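Side-chain contacts in syndapin (Drosophila melanogaster, PDB 3I2W), which probably takes part in endocytosis and the internalization of plasma membrane proteins, binding phospholipids and working as a homodimer built on its F-BAR domain: residues S80-K85 / Q246-I251; R46-K51 / K70-E75. All coordinates share one frame; numbering follows the deposited sequence.

Contact 1. Residues S80-K85 / Q246-I251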
ATOM      1  N   SER B  80      -8.411   3.511   7.948  1.00 24.69           N
ATOM      2  CA  SER B  80      -7.187   4.222   8.014  1.00 25.40           C
ATOM      3  C   SER B  80      -6.521   3.986   9.366  1.00 26.03           C
ATOM      4  O   SER B  80      -5.313   3.892   9.451  1.00 26.48           O
ATOM      5  CB  SER B  80      -7.395   5.723   7.781  1.00 25.83           C
ATOM      6  OG  SER B  80      -7.881   6.343   8.954  1.00 27.14           O
ATOM      7  N   ASP B  81      -7.280   3.890  10.434  1.00 26.23           N
ATOM      8  CA  ASP B  81      -6.640   3.612  11.685  1.00 26.65           C
ATOM      9  C   ASP B  81      -5.968   2.239  11.684  1.00 27.01           C
ATOM     10  O   ASP B  81      -4.773   2.072  12.089  1.00 28.47           O
ATOM     11  CB  ASP B  81      -7.649   3.617  12.781  1.00 27.27           C
ATOM     12  CG  ASP B  81      -8.233   4.974  13.023  1.00 30.30           C
ATOM     13  OD1 ASP B  81      -7.615   6.002  12.600  1.00 29.49           O
ATOM     14  OD2 ASP B  81      -9.345   4.986  13.632  1.00 35.26           O
ATOM     15  N   VAL B  82      -6.720   1.236  11.279  1.00 25.56           N
ATOM     16  CA  VAL B  82      -6.093  -0.037  11.080  1.00 24.03           C
ATOM     17  C   VAL B  82      -4.756   0.164  10.359  1.00 24.75           C
ATOM     18  O   VAL B  82      -3.719  -0.322  10.809  1.00 23.78           O
ATOM     19  CB  VAL B  82      -7.004  -0.966  10.287  1.00 23.59           C
ATOM     20  CG1 VAL B  82      -6.223  -2.097   9.641  1.00 18.46           C
ATOM     21  CG2 VAL B  82      -8.116  -1.438  11.182  1.00 21.59           C
ATOM     22  N   HIS B  83      -4.748   0.879   9.246  1.00 24.94           N
ATOM     23  CA  HIS B  83      -3.480   0.884   8.561  1.00 26.31           C
ATOM     24  C   HIS B  83      -2.405   1.697   9.288  1.00 28.07           C
ATOM     25  O   HIS B  83      -1.253   1.351   9.159  1.00 28.97           O
ATOM     26  CB  HIS B  83      -3.603   1.206   7.078  1.00 25.72           C
ATOM     27  CG  HIS B  83      -4.171   0.088   6.264  1.00 24.07           C
ATOM     28  ND1 HIS B  83      -5.507  -0.256   6.295  1.00 27.22           N
ATOM     29  CD2 HIS B  83      -3.589  -0.764   5.394  1.00 22.71           C
ATOM     30  CE1 HIS B  83      -5.718  -1.294   5.509  1.00 23.81           C
ATOM     31  NE2 HIS B  83      -4.565  -1.610   4.944  1.00 26.14           N
HETATM   32  N   MSE B  84      -2.763   2.706  10.092  1.00 29.74           N
HETATM   33  CA  MSE B  84      -1.793   3.476  10.867  1.00 31.45           C
HETATM   34  C   MSE B  84      -1.154   2.641  11.931  1.00 32.11           C
HETATM   35  O   MSE B  84      -0.012   2.853  12.289  1.00 32.49           O
HETATM   36  CB  MSE B  84      -2.433   4.654  11.555  1.00 32.10           C
HETATM   37  CG  MSE B  84      -2.525   5.916  10.690  1.00 39.33           C
HETATM   38 SE   MSE B  84      -0.874   6.518   9.746  1.00 55.71          SE
HETATM   39  CE  MSE B  84      -0.374   8.066  10.869  1.00 54.59           C
ATOM     40  N   LYS B  85      -1.918   1.692  12.450  1.00 32.69           N
ATOM     41  CA  LYS B  85      -1.498   0.844  13.516  1.00 32.25           C
ATOM     42  C   LYS B  85      -0.572  -0.186  12.929  1.00 31.59           C
ATOM     43  O   LYS B  85       0.324  -0.651  13.608  1.00 34.04           O
ATOM     44  CB  LYS B  85      -2.714   0.161  14.130  1.00 32.81           C
ATOM     45  CG  LYS B  85      -2.730   0.195  15.645  1.00 39.36           C
ATOM     46  CD  LYS B  85      -3.309  -1.108  16.281  1.00 47.52           C
ATOM     47  CE  LYS B  85      -2.207  -2.201  16.456  1.00 49.51           C
ATOM     48  NZ  LYS B  85      -2.623  -3.461  17.162  1.00 50.25           N
ATOM     49  N   GLN B 246      -9.204  -7.332  15.078  1.00 43.21           N
ATOM     50  CA  GLN B 246     -10.516  -7.770  15.626  1.00 44.14           C
ATOM     51  C   GLN B 246     -11.646  -6.813  15.393  1.00 42.75           C
ATOM     52  O   GLN B 246     -12.801  -7.166  15.497  1.00 42.44           O
ATOM     53  CB  GLN B 246     -10.413  -8.059  17.088  1.00 45.25           C
ATOM     54  CG  GLN B 246      -9.877  -9.448  17.260  1.00 51.45           C
ATOM     55  CD  GLN B 246      -9.011  -9.572  18.485  1.00 59.84           C
ATOM     56  OE1 GLN B 246      -7.929 -10.182  18.429  1.00 63.18           O
ATOM     57  NE2 GLN B 246      -9.467  -8.989  19.612  1.00 61.48           N
ATOM     58  N   SER B 247     -11.265  -5.615  14.997  1.00 41.64           N
ATOM     59  CA  SER B 247     -12.159  -4.548  14.778  1.00 40.23           C
ATOM     60  C   SER B 247     -12.782  -4.622  13.381  1.00 40.12           C
ATOM     61  O   SER B 247     -13.924  -4.215  13.184  1.00 41.04           O
ATOM     62  CB  SER B 247     -11.388  -3.264  14.987  1.00 40.15           C
ATOM     63  OG  SER B 247     -10.511  -3.039  13.909  1.00 38.89           O
ATOM     64  N   LEU B 248     -12.049  -5.150  12.415  1.00 39.04           N
ATOM     65  CA  LEU B 248     -12.530  -5.292  11.053  1.00 37.73           C
ATOM     66  C   LEU B 248     -14.012  -5.708  10.945  1.00 37.55           C
ATOM     67  O   LEU B 248     -14.818  -4.940  10.430  1.00 37.11           O
ATOM     68  CB  LEU B 248     -11.628  -6.269  10.321  1.00 37.44           C
ATOM     69  CG  LEU B 248     -11.117  -5.810   8.991  1.00 37.61           C
ATOM     70  CD1 LEU B 248     -10.705  -4.414   9.176  1.00 41.87           C
ATOM     71  CD2 LEU B 248      -9.943  -6.613   8.700  1.00 38.78           C
ATOM     72  N   PRO B 249     -14.391  -6.901  11.459  1.00 37.62           N
ATOM     73  CA  PRO B 249     -15.823  -7.225  11.417  1.00 37.71           C
ATOM     74  C   PRO B 249     -16.671  -6.071  11.909  1.00 37.41           C
ATOM     75  O   PRO B 249     -17.597  -5.670  11.248  1.00 37.42           O
ATOM     76  CB  PRO B 249     -15.945  -8.435  12.364  1.00 36.62           C
ATOM     77  CG  PRO B 249     -14.675  -9.053  12.257  1.00 36.65           C
ATOM     78  CD  PRO B 249     -13.700  -7.888  12.301  1.00 37.59           C
ATOM     79  N   GLN B 250     -16.308  -5.491  13.034  1.00 38.10           N
ATOM     80  CA  GLN B 250     -17.132  -4.465  13.612  1.00 38.85           C
ATOM     81  C   GLN B 250     -17.314  -3.197  12.696  1.00 38.17           C
ATOM     82  O   GLN B 250     -18.419  -2.788  12.485  1.00 39.29           O
ATOM     83  CB  GLN B 250     -16.555  -4.124  14.951  1.00 39.53           C
ATOM     84  CG  GLN B 250     -17.395  -3.161  15.777  1.00 46.54           C
ATOM     85  CD  GLN B 250     -16.553  -2.433  16.854  1.00 53.28           C
ATOM     86  OE1 GLN B 250     -15.468  -2.912  17.270  1.00 56.91           O
ATOM     87  NE2 GLN B 250     -17.047  -1.275  17.300  1.00 54.41           N
ATOM     88  N   ILE B 251     -16.245  -2.591  12.168  1.00 36.26           N
ATOM     89  CA  ILE B 251     -16.307  -1.596  11.098  1.00 33.21           C
ATOM     90  C   ILE B 251     -17.412  -1.816  10.035  1.00 32.44           C
ATOM     91  O   ILE B 251     -18.184  -0.908   9.781  1.00 31.77           O
ATOM     92  CB  ILE B 251     -14.972  -1.535  10.373  1.00 32.18           C
ATOM     93  CG1 ILE B 251     -14.012  -0.720  11.159  1.00 29.00           C
ATOM     94  CG2 ILE B 251     -15.093  -0.849   9.046  1.00 33.56           C
ATOM     95  CD1 ILE B 251     -12.879  -1.468  11.636  1.00 30.62           C
TER

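Contact 2. Residues R46-K51 / K70-E75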
ATOM      1  N   ARG B  46      -7.934   9.539   4.568  1.00 24.85           N
ATOM      2  CA  ARG B  46      -8.394  10.534   5.464  1.00 25.70           C
ATOM      3  C   ARG B  46      -8.622  11.858   4.668  1.00 26.89           C
ATOM      4  O   ARG B  46      -9.564  12.602   4.896  1.00 26.41           O
ATOM      5  CB  ARG B  46      -7.357  10.689   6.557  1.00 24.32           C
ATOM      6  CG  ARG B  46      -7.653   9.811   7.735  1.00 27.21           C
ATOM      7  CD  ARG B  46      -6.455   9.806   8.703  1.00 32.42           C
ATOM      8  NE  ARG B  46      -6.428   8.639   9.605  1.00 35.20           N
ATOM      9  CZ  ARG B  46      -5.591   8.473  10.637  1.00 34.16           C
ATOM     10  NH1 ARG B  46      -4.653   9.372  10.932  1.00 35.59           N
ATOM     11  NH2 ARG B  46      -5.692   7.393  11.380  1.00 31.49           N
ATOM     12  N   THR B  47      -7.749  12.136   3.717  1.00 27.36           N
ATOM     13  CA  THR B  47      -7.882  13.323   2.943  1.00 28.32           C
ATOM     14  C   THR B  47      -9.228  13.252   2.225  1.00 28.79           C
ATOM     15  O   THR B  47      -9.944  14.223   2.160  1.00 29.40           O
ATOM     16  CB  THR B  47      -6.720  13.348   1.973  1.00 27.99           C
ATOM     17  OG1 THR B  47      -5.560  13.247   2.766  1.00 29.33           O
ATOM     18  CG2 THR B  47      -6.647  14.607   1.171  1.00 26.12           C
ATOM     19  N   TRP B  48      -9.550  12.069   1.728  1.00 28.52           N
ATOM     20  CA  TRP B  48     -10.701  11.849   0.936  1.00 28.92           C
ATOM     21  C   TRP B  48     -11.910  12.067   1.782  1.00 30.12           C
ATOM     22  O   TRP B  48     -12.843  12.771   1.411  1.00 31.93           O
ATOM     23  CB  TRP B  48     -10.675  10.404   0.473  1.00 28.35           C
ATOM     24  CG  TRP B  48     -11.839   9.953  -0.308  1.00 26.35           C
ATOM     25  CD1 TRP B  48     -12.105  10.243  -1.583  1.00 28.27           C
ATOM     26  CD2 TRP B  48     -12.857   9.057   0.124  1.00 26.30           C
ATOM     27  NE1 TRP B  48     -13.258   9.594  -1.996  1.00 30.38           N
ATOM     28  CE2 TRP B  48     -13.717   8.846  -0.952  1.00 26.95           C
ATOM     29  CE3 TRP B  48     -13.101   8.387   1.309  1.00 28.21           C
ATOM     30  CZ2 TRP B  48     -14.812   8.025  -0.874  1.00 27.78           C
ATOM     31  CZ3 TRP B  48     -14.190   7.554   1.378  1.00 27.97           C
ATOM     32  CH2 TRP B  48     -15.032   7.385   0.298  1.00 26.07           C
ATOM     33  N   SER B  49     -11.906  11.426   2.927  1.00 30.41           N
ATOM     34  CA  SER B  49     -12.978  11.536   3.803  1.00 30.93           C
ATOM     35  C   SER B  49     -13.178  12.976   4.297  1.00 31.03           C
ATOM     36  O   SER B  49     -14.275  13.367   4.596  1.00 31.14           O
ATOM     37  CB  SER B  49     -12.683  10.646   4.945  1.00 30.91           C
ATOM     38  OG  SER B  49     -13.562  11.006   5.968  1.00 34.95           O
ATOM     39  N   LYS B  50     -12.120  13.762   4.412  1.00 31.17           N
ATOM     40  CA  LYS B  50     -12.285  15.130   4.875  1.00 31.45           C
ATOM     41  C   LYS B  50     -13.007  15.930   3.757  1.00 29.91           C
ATOM     42  O   LYS B  50     -13.950  16.723   3.996  1.00 27.92           O
ATOM     43  CB  LYS B  50     -10.935  15.727   5.255  1.00 31.61           C
ATOM     44  CG  LYS B  50     -10.970  17.112   5.919  1.00 38.98           C
ATOM     45  CD  LYS B  50      -9.677  17.376   6.788  1.00 51.42           C
ATOM     46  CE  LYS B  50      -9.765  16.682   8.222  1.00 58.11           C
ATOM     47  NZ  LYS B  50      -8.607  15.776   8.636  1.00 61.59           N
ATOM     48  N   LYS B  51     -12.563  15.659   2.535  1.00 28.06           N
ATOM     49  CA  LYS B  51     -13.045  16.329   1.365  1.00 26.94           C
ATOM     50  C   LYS B  51     -14.536  16.050   1.153  1.00 28.72           C
ATOM     51  O   LYS B  51     -15.318  16.946   1.142  1.00 30.10           O
ATOM     52  CB  LYS B  51     -12.224  15.882   0.198  1.00 24.42           C
ATOM     53  CG  LYS B  51     -12.841  16.204  -1.064  1.00 23.79           C
ATOM     54  CD  LYS B  51     -11.936  15.961  -2.208  1.00 18.88           C
ATOM     55  CE  LYS B  51     -12.714  15.926  -3.467  1.00 18.07           C
ATOM     56  NZ  LYS B  51     -11.860  15.682  -4.641  1.00 18.59           N
ATOM     57  N   LYS B  70     -22.742   9.299   4.746  1.00 25.73           N
ATOM     58  CA  LYS B  70     -21.629   9.578   5.671  1.00 26.73           C
ATOM     59  C   LYS B  70     -21.009   8.307   6.249  1.00 27.67           C
ATOM     60  O   LYS B  70     -19.806   8.242   6.485  1.00 28.98           O
ATOM     61  CB  LYS B  70     -22.054  10.444   6.820  1.00 26.02           C
ATOM     62  CG  LYS B  70     -22.608  11.735   6.443  1.00 28.91           C
ATOM     63  CD  LYS B  70     -21.572  12.770   6.366  1.00 34.64           C
ATOM     64  CE  LYS B  70     -22.127  14.096   6.900  1.00 39.69           C
ATOM     65  NZ  LYS B  70     -22.741  13.941   8.262  1.00 41.63           N
ATOM     66  N   GLY B  71     -21.828   7.305   6.487  1.00 27.76           N
ATOM     67  CA  GLY B  71     -21.302   5.986   6.778  1.00 29.07           C
ATOM     68  C   GLY B  71     -20.035   5.574   6.033  1.00 28.82           C
ATOM     69  O   GLY B  71     -19.144   4.958   6.613  1.00 28.86           O
ATOM     70  N   VAL B  72     -19.947   5.912   4.761  1.00 28.35           N
ATOM     71  CA  VAL B  72     -18.820   5.482   3.983  1.00 28.83           C
ATOM     72  C   VAL B  72     -17.571   6.196   4.502  1.00 29.19           C
ATOM     73  O   VAL B  72     -16.532   5.617   4.565  1.00 28.95           O
ATOM     74  CB  VAL B  72     -19.081   5.771   2.491  1.00 28.50           C
ATOM     75  CG1 VAL B  72     -17.853   6.101   1.786  1.00 30.19           C
ATOM     76  CG2 VAL B  72     -19.606   4.594   1.860  1.00 29.17           C
ATOM     77  N   LEU B  73     -17.695   7.462   4.876  1.00 30.26           N
ATOM     78  CA  LEU B  73     -16.567   8.266   5.342  1.00 31.10           C
ATOM     79  C   LEU B  73     -16.087   7.777   6.711  1.00 31.33           C
ATOM     80  O   LEU B  73     -14.898   7.770   7.008  1.00 32.39           O
ATOM     81  CB  LEU B  73     -16.944   9.757   5.403  1.00 31.25           C
ATOM     82  CG  LEU B  73     -17.702  10.433   4.222  1.00 33.45           C
ATOM     83  CD1 LEU B  73     -17.793  11.890   4.480  1.00 36.07           C
ATOM     84  CD2 LEU B  73     -17.105  10.275   2.825  1.00 30.34           C
ATOM     85  N   THR B  74     -17.019   7.383   7.553  1.00 31.10           N
ATOM     86  CA  THR B  74     -16.671   6.750   8.797  1.00 31.10           C
ATOM     87  C   THR B  74     -15.900   5.433   8.559  1.00 30.56           C
ATOM     88  O   THR B  74     -14.902   5.231   9.192  1.00 29.50           O
ATOM     89  CB  THR B  74     -17.931   6.583   9.644  1.00 31.04           C
ATOM     90  OG1 THR B  74     -18.139   7.811  10.334  1.00 34.51           O
ATOM     91  CG2 THR B  74     -17.807   5.481  10.655  1.00 29.40           C
ATOM     92  N   GLU B  75     -16.367   4.582   7.632  1.00 30.41           N
ATOM     93  CA  GLU B  75     -15.679   3.350   7.200  1.00 29.74           C
ATOM     94  C   GLU B  75     -14.210   3.585   6.887  1.00 29.66           C
ATOM     95  O   GLU B  75     -13.328   2.919   7.418  1.00 30.00           O
ATOM     96  CB  GLU B  75     -16.282   2.803   5.935  1.00 28.77           C
ATOM     97  CG  GLU B  75     -15.732   1.485   5.592  1.00 29.99           C
ATOM     98  CD  GLU B  75     -14.723   1.433   4.412  1.00 32.88           C
ATOM     99  OE1 GLU B  75     -14.465   2.439   3.695  1.00 25.99           O
ATOM    100  OE2 GLU B  75     -14.214   0.286   4.207  1.00 34.85           O
TER

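Contact 1. Residues S80-K85 / Q246-I251
Val82 meets Ser247 and Leu248 on one flank of helix 63-105, and two residues before it Ser80 OG accepts a probable hydrogen bond from Arg46 NE and is hydrogen-bonded to Glu77 O. This is helix-to-helix packing inside the F-BAR domain, an elongated, almost wholly helical unit: the start of helix 247-260 is laid against a long helix from much earlier in the chain. The contact is slight, 83 Å² in all, with the CA atoms of Val82 and Leu248 8.3 Å apart. It is carried by one methyl. In Val82 a chi1 of 160° sets CG1 anti to the backbone N, which puts CG2 beside that N and anti to the carbonyl carbon, facing both partners. Ser247 OG lies 4.0 Å from Val82 CG2, a van der Waals approach of a hydroxyl to a methyl. Ile251 N donates to Ser247 O at 3.0 Å, a helical turn that carries Leu248. Across the way, Met84 N, of a selenomethionine, bonds to Ser80 O at 2.9 Å and keeps Val82 within a regular turn. Helix 11-58 covers another part of helix 63-105, where His83 sets its ring edge-to-face with Tyr41. The second subunit also comes in, with its own Tyr41 against His83 and its Thr243 against Pro249. Leu248 gives the Val82 methyl its apolar neighbour, with Leu248 CD1 4.4 Å from Val82 CG2.

Contact 2. Residues R46-K51 / K70-E75
Ser49 and Leu73 bring their CA atoms within 5.1 Å where helix segments 46-51 and 70-75 run nearly antiparallel, 156° between their directions and 9.4 Å between their axes at closest approach. This is one pairing within the helical hairpin formed by helices 11-58 and 63-105 of the F-BAR domain. Trp48, Val72 and Leu73 make the apolar part, and Ser49 is buried with them. Trp48 is extended, with CG anti to the backbone N (chi1 177°), and the benzo end of its indole crosses the gap. Val72 CG1 meets that end at the ring edge, near the ring plane, 3.4 Å from Trp48 CH2, with the two side chains crossing at about a right angle. Leu73 instead comes over one face, its CD2 4.2 Å from Trp48 CZ3, and so the indole is bounded on an edge and a face by successive residues of one turn. Closer to the backbones, Ser49 OG rests on Leu73 CB at 3.6 Å, while its polar need is met by a hydrogen bond to Glu77 OE1. Leu73 CD1 lies 3.8 Å from Ser49 O. Trp52 packs against both Trp48 and Leu73. Phe255 of helix 247-260 covers Val72 and Glu75, and the second subunit closes in with its Leu30 on Val72 and its Glu33 on Trp48.

In the fold
Both segments of contact 2 come before those of contact 1 along the chain, and the two centres are 14 Å apart, on the same side of the chain's centre. Helix 63-105 serves both: residues 70-75 pair with helix 11-58, and residues 80-85 face the start of helix 247-260. Arg46 and Ile251 link them. Arg46 NH2 forms a salt bridge to Asp81 OD1 at 2.7 Å, and Arg46 also reaches Ser80 and Met84; Ile251 CG2 packs on Glu75 CG at 4.2 Å. Two consecutive helices and one from near the end of the modelled chain are thereby knit together in one F-BAR domain, in a region where the second subunit of the homodimer also packs.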